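Local coordinates for protein glutathione s-transferase I (Zea mays, PDB 1AXD) that probably catalyses the conjugation of glutathione to electrophilic compounds, among them herbicides that maize detoxifies in this way, at residues K137-L142 with D184-V189; C173-P178 with A191-L196; L57-L62 with C71-R76. All coordinates share one frame; numbering follows the deposited sequence.

Contact 1: K137-L142 with D184-V189; sequences KLKKVL and DAYPHV
Leu142, on helix 128-151, lays its CB over one face of the Tyr186 ring, 3.7 Å from the ring centroid and only 16° off the normal, a CH-pi contact. This is the tight part of the contact. Leu142 CD1 sits outside the rim on the same side, 3.7 Å from Tyr186 CE2, while Leu142 O lies on that side too, 3.8 Å from Tyr186 CD1. Ala185 CB covers the opposite face toward its rim, so the ring lies between its neighbour in sequence and the helix. The ring gets there because CG stands beside the backbone N, opposite the carbonyl carbon (chi1 -52°). The other methyl of the leucine turns to helix 187-198, Leu142 CD2 meeting Val189 CG1 at 4.2 Å, and Tyr105 of helix 88-122 and Val182 close round the same leucine.

Packing thins toward the phenol end. Tyr186 OH lies 3.2 Å from Lys139 CG, against the aliphatic part of a lysine that is partly open to solvent. Beyond CG that chain bends at its last two torsions, and its NZ makes a weak hydrogen bond back to Leu135 O.

Tyr186 is the N-cap of helix 187-198, so the contact seats the start of that helix on helix 128-151 in the all-helical C-terminal domain. Glu146 adds a hydrogen bond to His188 ND1. Across the two segments themselves the chemistry is that of apolar surfaces meeting an aromatic face, which suggests that cohesion rests largely on shape and burial, with the polar phenol oxygen kept at the edge.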
# COMPACT_ATOMS: atom_id res chain seq x y z
N LYS A 137 14.95 10.45 7.94
CA LYS A 137 14.38 9.46 7.05
C LYS A 137 13.70 10.13 5.88
O LYS A 137 13.99 9.81 4.75
CB LYS A 137 13.41 8.56 7.84
CG LYS A 137 14.10 7.84 9.00
CD LYS A 137 13.15 7.00 9.85
CE LYS A 137 13.89 6.37 11.05
NZ LYS A 137 12.95 5.77 12.05
N LEU A 138 12.85 11.11 6.17
CA LEU A 138 12.13 11.85 5.13
C LEU A 138 13.08 12.56 4.20
O LEU A 138 12.84 12.60 3.00
CB LEU A 138 11.21 12.88 5.80
CG LEU A 138 10.37 13.79 4.92
CD1 LEU A 138 9.41 12.93 4.06
CD2 LEU A 138 9.58 14.76 5.83
N LYS A 139 14.16 13.10 4.76
CA LYS A 139 15.17 13.82 4.02
C LYS A 139 15.70 13.01 2.90
O LYS A 139 15.83 13.52 1.81
CB LYS A 139 16.31 14.19 4.95
CG LYS A 139 17.20 15.30 4.46
CD LYS A 139 18.26 15.62 5.50
CE LYS A 139 17.64 15.88 6.86
NZ LYS A 139 16.52 16.87 6.80
N LYS A 140 15.97 11.74 3.16
CA LYS A 140 16.49 10.87 2.12
C LYS A 140 15.45 10.62 1.05
O LYS A 140 15.81 10.44 -0.11
CB LYS A 140 16.97 9.56 2.73
CG LYS A 140 17.67 9.72 4.08
CD LYS A 140 18.67 10.88 4.09
CE LYS A 140 19.12 11.24 5.53
NZ LYS A 140 19.93 12.50 5.61
N VAL A 141 14.17 10.63 1.42
CA VAL A 141 13.09 10.42 0.46
C VAL A 141 12.95 11.63 -0.42
O VAL A 141 12.73 11.48 -1.62
CB VAL A 141 11.73 10.19 1.15
CG1 VAL A 141 10.61 10.07 0.09
CG2 VAL A 141 11.77 8.93 2.03
N LEU A 142 13.03 12.82 0.16
CA LEU A 142 12.90 14.05 -0.62
C LEU A 142 14.02 14.21 -1.62
O LEU A 142 13.78 14.77 -2.67
CB LEU A 142 12.77 15.28 0.29
CG LEU A 142 11.48 15.39 1.12
CD1 LEU A 142 11.58 16.58 2.09
CD2 LEU A 142 10.25 15.55 0.20
N ASP A 184 11.78 23.61 1.11
CA ASP A 184 12.54 24.67 0.47
C ASP A 184 13.88 24.18 0.00
O ASP A 184 14.44 24.77 -0.90
CB ASP A 184 12.71 25.88 1.40
CG ASP A 184 11.41 26.67 1.61
OD1 ASP A 184 10.77 27.08 0.62
OD2 ASP A 184 11.04 26.89 2.77
N ALA A 185 14.38 23.11 0.60
CA ALA A 185 15.68 22.56 0.22
C ALA A 185 15.60 21.77 -1.04
O ALA A 185 16.63 21.38 -1.58
CB ALA A 185 16.26 21.73 1.36
N TYR A 186 14.39 21.56 -1.55
CA TYR A 186 14.19 20.77 -2.76
C TYR A 186 13.30 21.53 -3.71
O TYR A 186 12.12 21.26 -3.79
CB TYR A 186 13.60 19.41 -2.39
CG TYR A 186 14.39 18.69 -1.30
CD1 TYR A 186 15.55 17.97 -1.62
CD2 TYR A 186 14.03 18.77 0.04
CE1 TYR A 186 16.31 17.35 -0.62
CE2 TYR A 186 14.79 18.16 1.05
CZ TYR A 186 15.93 17.46 0.70
OH TYR A 186 16.70 16.88 1.67
N PRO A 187 13.88 22.45 -4.49
CA PRO A 187 13.25 23.32 -5.49
C PRO A 187 12.18 22.70 -6.31
O PRO A 187 11.13 23.29 -6.47
CB PRO A 187 14.43 23.74 -6.36
CG PRO A 187 15.52 23.82 -5.39
CD PRO A 187 15.35 22.57 -4.57
N HIS A 188 12.47 21.53 -6.89
CA HIS A 188 11.49 20.84 -7.74
C HIS A 188 10.31 20.26 -6.99
O HIS A 188 9.21 20.28 -7.52
CB HIS A 188 12.19 19.80 -8.59
CG HIS A 188 13.09 20.39 -9.62
ND1 HIS A 188 14.46 20.39 -9.51
CD2 HIS A 188 12.81 21.01 -10.79
CE1 HIS A 188 14.99 20.99 -10.56
NE2 HIS A 188 14.01 21.37 -11.36
N VAL A 189 10.53 19.75 -5.78
CA VAL A 189 9.44 19.21 -4.97
C VAL A 189 8.60 20.41 -4.57
O VAL A 189 7.37 20.33 -4.64
CB VAL A 189 9.96 18.48 -3.69
CG1 VAL A 189 8.78 17.92 -2.88
CG2 VAL A 189 10.90 17.33 -4.09

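Contact 2: C173-P178 with A191-L196; sequences CLFATP and AWWSGL
Trp193 turns the edge of its five-membered ring to the face of Phe175, a T-shaped (edge-to-face) pair with centroids 4.6 Å apart and planes at 69°. The indole nitrogen leads: NE1 stands over the centre of the phenyl ring, 3.5 Å from Phe175 CD1, with its N-H directed at the face. That geometry is consistent with a weak electrostatic attraction between the N-H and the pi electrons. Trp193 CD1 follows beside it, 3.8 Å from Phe175 CE1.

The two side chains run in opposite directions past each other. Trp193 CG is anti to the backbone N (chi1 175°), which carries the indole off helix 187-198 toward helix 168-174, where Val168, Thr171 and Leu172 touch it. The backbones stay well apart, Phe175 CA and Trp193 CA being 10.0 Å from each other, and the two rings bridge that distance.

Phe175 is the second residue of a type I beta turn, Leu174 to Thr177, in the helical C-terminal domain of the glutathione transferase fold. Two donors of one residue grip Leu174 O: Thr177 N at 3.0 Å, and Thr177 OG1 at 2.9 Å, the hydroxyl lying in the carbonyl plane on a lone pair. The phenyl ring is partly exposed and also rests on Ala180, whereas the indole is buried.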
# COMPACT_ATOMS: atom_id res chain seq x y z
N CYS A 173 -0.98 19.04 5.80
CA CYS A 173 -0.76 19.07 7.24
C CYS A 173 0.62 19.52 7.52
O CYS A 173 0.80 20.38 8.35
CB CYS A 173 -1.00 17.70 7.86
SG CYS A 173 -2.72 17.27 8.05
N LEU A 174 1.60 18.95 6.83
CA LEU A 174 2.99 19.34 7.03
C LEU A 174 3.13 20.84 6.81
O LEU A 174 3.78 21.52 7.59
CB LEU A 174 3.90 18.58 6.05
CG LEU A 174 5.37 18.98 6.01
CD1 LEU A 174 6.04 18.63 7.35
CD2 LEU A 174 6.07 18.27 4.83
N PHE A 175 2.44 21.35 5.79
CA PHE A 175 2.47 22.77 5.44
C PHE A 175 1.83 23.68 6.45
O PHE A 175 1.88 24.88 6.28
CB PHE A 175 1.85 22.98 4.06
CG PHE A 175 2.60 23.93 3.20
CD1 PHE A 175 3.93 23.67 2.86
CD2 PHE A 175 2.00 25.10 2.74
CE1 PHE A 175 4.66 24.57 2.07
CE2 PHE A 175 2.72 26.01 1.95
CZ PHE A 175 4.05 25.74 1.62
N ALA A 176 1.18 23.14 7.48
CA ALA A 176 0.57 23.97 8.50
C ALA A 176 1.51 24.13 9.66
O ALA A 176 1.20 24.86 10.58
CB ALA A 176 -0.77 23.37 8.96
N THR A 177 2.66 23.46 9.61
CA THR A 177 3.63 23.53 10.69
C THR A 177 4.92 24.18 10.26
O THR A 177 5.14 24.34 9.06
CB THR A 177 3.93 22.12 11.24
OG1 THR A 177 4.77 21.41 10.33
CG2 THR A 177 2.62 21.35 11.44
N PRO A 178 5.80 24.53 11.21
CA PRO A 178 7.07 25.17 10.85
C PRO A 178 8.00 24.28 10.06
O PRO A 178 8.98 24.77 9.53
CB PRO A 178 7.67 25.53 12.22
CG PRO A 178 7.13 24.46 13.11
CD PRO A 178 5.69 24.40 12.67
N ALA A 191 8.27 23.43 -6.16
CA ALA A 191 7.51 23.91 -7.31
C ALA A 191 6.33 23.01 -7.52
O ALA A 191 5.22 23.49 -7.67
CB ALA A 191 8.42 23.94 -8.55
N TRP A 192 6.59 21.71 -7.53
CA TRP A 192 5.59 20.65 -7.70
C TRP A 192 4.44 20.82 -6.72
O TRP A 192 3.29 20.76 -7.12
CB TRP A 192 6.28 19.30 -7.49
CG TRP A 192 5.38 18.12 -7.31
CD1 TRP A 192 4.62 17.51 -8.27
CD2 TRP A 192 5.17 17.38 -6.11
NE1 TRP A 192 3.96 16.44 -7.74
CE2 TRP A 192 4.28 16.33 -6.41
CE3 TRP A 192 5.65 17.50 -4.79
CZ2 TRP A 192 3.86 15.41 -5.45
CZ3 TRP A 192 5.24 16.58 -3.84
CH2 TRP A 192 4.35 15.55 -4.18
N TRP A 193 4.77 21.03 -5.44
CA TRP A 193 3.77 21.22 -4.40
C TRP A 193 2.96 22.48 -4.62
O TRP A 193 1.80 22.51 -4.26
CB TRP A 193 4.44 21.25 -3.03
CG TRP A 193 3.51 21.55 -1.91
CD1 TRP A 193 3.62 22.54 -0.99
CD2 TRP A 193 2.27 20.88 -1.63
NE1 TRP A 193 2.53 22.54 -0.16
CE2 TRP A 193 1.69 21.53 -0.53
CE3 TRP A 193 1.60 19.79 -2.21
CZ2 TRP A 193 0.46 21.13 0.00
CZ3 TRP A 193 0.38 19.40 -1.68
CH2 TRP A 193 -0.18 20.07 -0.58
N SER A 194 3.58 23.53 -5.15
CA SER A 194 2.87 24.78 -5.41
C SER A 194 1.91 24.58 -6.55
O SER A 194 0.79 25.06 -6.50
CB SER A 194 3.86 25.90 -5.75
OG SER A 194 4.89 25.98 -4.78
N GLY A 195 2.35 23.85 -7.58
CA GLY A 195 1.49 23.61 -8.72
C GLY A 195 0.22 22.92 -8.28
O GLY A 195 -0.87 23.27 -8.71
N LEU A 196 0.38 21.93 -7.41
CA LEU A 196 -0.75 21.17 -6.88
C LEU A 196 -1.61 22.04 -6.04
O LEU A 196 -2.81 21.94 -6.14
CB LEU A 196 -0.27 19.97 -6.06
CG LEU A 196 0.37 18.78 -6.80
CD1 LEU A 196 0.87 17.76 -5.78
CD2 LEU A 196 -0.64 18.12 -7.75

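Contact 3: L57-L62 with C71-R76; sequences LQDGDL and CKYAAR
Tyr73 reaches from helix 67-78 to the hairpin of Asp59 and Leu62. CB points at the strand, and with CG anti to the backbone N (chi1 176°) the ring extends straight on. Tyr73 CD2 lies 4.0 Å from Leu57 CD2, and farther out Tyr73 CE2 passes 3.5 Å from Asp59 OD2. Across the ring Tyr73 CE1 is 3.5 Å from Leu62 CD2; both leucine methyls come obliquely, from the same side of the ring plane. At the tip Tyr73 OH donates to Asp59 OD2 at 2.6 Å, meeting the anti side of the carboxylate, 19° out of its plane; the oxygen sits in the plane of the phenol, and the two flat groups stand 80° apart. A type II' turn, Asp59 to Leu62, joins the last two strands of the thioredoxin-like domain here, Gly60 taking the positive phi. Leu88 of the second subunit also packs on Tyr73. A phenylalanine here would probably leave Asp59 OD2 without its phenol donor and its carboxylate freer to turn. Because Asp59 OD2 also forms a salt bridge with Lys77, phenol and ammonium share one oxygen, which probably stabilises the negative charge and ties the turn to the helix.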
# COMPACT_ATOMS: atom_id res chain seq x y z
N LEU A 57 -16.40 4.05 1.92
CA LEU A 57 -17.20 4.69 0.87
C LEU A 57 -18.36 3.82 0.44
O LEU A 57 -18.22 2.61 0.37
CB LEU A 57 -16.36 5.04 -0.36
CG LEU A 57 -17.10 5.85 -1.45
CD1 LEU A 57 -16.87 7.35 -1.25
CD2 LEU A 57 -16.62 5.45 -2.85
N GLN A 58 -19.49 4.45 0.14
CA GLN A 58 -20.66 3.72 -0.31
C GLN A 58 -21.19 4.28 -1.58
O GLN A 58 -21.50 5.47 -1.63
CB GLN A 58 -21.76 3.75 0.74
CG GLN A 58 -23.02 3.02 0.31
CD GLN A 58 -24.16 3.21 1.29
OE1 GLN A 58 -24.01 3.84 2.32
NE2 GLN A 58 -25.32 2.66 0.96
N ASP A 59 -21.25 3.45 -2.61
CA ASP A 59 -21.78 3.88 -3.90
C ASP A 59 -22.93 2.98 -4.13
O ASP A 59 -22.74 1.86 -4.56
CB ASP A 59 -20.74 3.72 -5.01
CG ASP A 59 -21.09 4.53 -6.25
OD1 ASP A 59 -22.14 5.22 -6.26
OD2 ASP A 59 -20.29 4.50 -7.21
N GLY A 60 -24.13 3.44 -3.79
CA GLY A 60 -25.32 2.63 -3.97
C GLY A 60 -25.28 1.53 -2.93
O GLY A 60 -25.44 1.78 -1.75
N ASP A 61 -25.00 0.31 -3.38
CA ASP A 61 -24.93 -0.84 -2.49
C ASP A 61 -23.50 -1.33 -2.40
O ASP A 61 -23.25 -2.34 -1.76
CB ASP A 61 -25.81 -1.96 -3.03
CG ASP A 61 -25.32 -2.50 -4.36
OD1 ASP A 61 -25.49 -1.79 -5.38
OD2 ASP A 61 -24.72 -3.60 -4.38
N LEU A 62 -22.59 -0.65 -3.09
CA LEU A 62 -21.19 -1.01 -3.09
C LEU A 62 -20.51 -0.39 -1.89
O LEU A 62 -20.68 0.80 -1.66
CB LEU A 62 -20.53 -0.52 -4.39
CG LEU A 62 -19.04 -0.80 -4.60
CD1 LEU A 62 -18.81 -2.32 -4.71
CD2 LEU A 62 -18.54 -0.09 -5.86
N CYS A 71 -9.70 5.64 -3.58
CA CYS A 71 -9.17 6.62 -4.52
C CYS A 71 -9.13 6.06 -5.92
O CYS A 71 -9.62 6.70 -6.82
CB CYS A 71 -7.75 7.06 -4.09
SG CYS A 71 -7.60 7.87 -2.44
N LYS A 72 -8.58 4.87 -6.12
CA LYS A 72 -8.53 4.30 -7.46
C LYS A 72 -9.91 4.14 -8.01
O LYS A 72 -10.09 4.30 -9.20
CB LYS A 72 -7.80 2.95 -7.46
CG LYS A 72 -6.39 3.00 -6.94
CD LYS A 72 -5.67 1.68 -7.16
CE LYS A 72 -4.34 1.60 -6.40
NZ LYS A 72 -4.48 1.60 -4.91
N TYR A 73 -10.88 3.83 -7.18
CA TYR A 73 -12.26 3.68 -7.64
C TYR A 73 -12.86 4.97 -8.13
O TYR A 73 -13.52 4.97 -9.16
CB TYR A 73 -13.12 3.12 -6.53
CG TYR A 73 -14.58 3.00 -6.89
CD1 TYR A 73 -15.04 1.95 -7.66
CD2 TYR A 73 -15.51 3.92 -6.40
CE1 TYR A 73 -16.38 1.80 -7.93
CE2 TYR A 73 -16.86 3.77 -6.67
CZ TYR A 73 -17.28 2.72 -7.43
OH TYR A 73 -18.62 2.53 -7.65
N ALA A 74 -12.69 6.06 -7.40
CA ALA A 74 -13.26 7.33 -7.83
C ALA A 74 -12.70 7.76 -9.17
O ALA A 74 -13.40 8.38 -9.95
CB ALA A 74 -13.03 8.38 -6.77
N ALA A 75 -11.43 7.45 -9.42
CA ALA A 75 -10.81 7.82 -10.69
C ALA A 75 -11.27 6.86 -11.73
O ALA A 75 -11.74 7.27 -12.77
CB ALA A 75 -9.28 7.81 -10.56
N ARG A 76 -11.19 5.58 -11.41
CA ARG A 76 -11.61 4.50 -12.29
C ARG A 76 -13.05 4.70 -12.78
O ARG A 76 -13.37 4.30 -13.89
CB ARG A 76 -11.48 3.20 -11.49
CG ARG A 76 -11.46 1.91 -12.27
CD ARG A 76 -11.64 0.72 -11.31
NE ARG A 76 -10.43 0.43 -10.54
CZ ARG A 76 -9.33 -0.08 -11.07
NH1 ARG A 76 -9.27 -0.33 -12.37
NH2 ARG A 76 -8.28 -0.36 -10.30

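Contacts 1 and 2 share helix 187-198 in the C-terminal domain, their centres 12 Å apart: the first joins its start to helix 128-151, the second joins its next turn to segment 173-178. Contact 3 lies on the opposite side of the chain's centre and pins a beta hairpin to a helix beside the second subunit. All three pair buried residues with partly exposed ones, but contact 2 lies deepest, its centre about 13 Å from that of the chain, against about 16 Å for contact 3 and 18 Å for contact 1. Chemistry differs: aliphatic on aromatic in contact 1, ring on ring in contact 2, and a charged hydrogen bond flanked by leucines in contact 3.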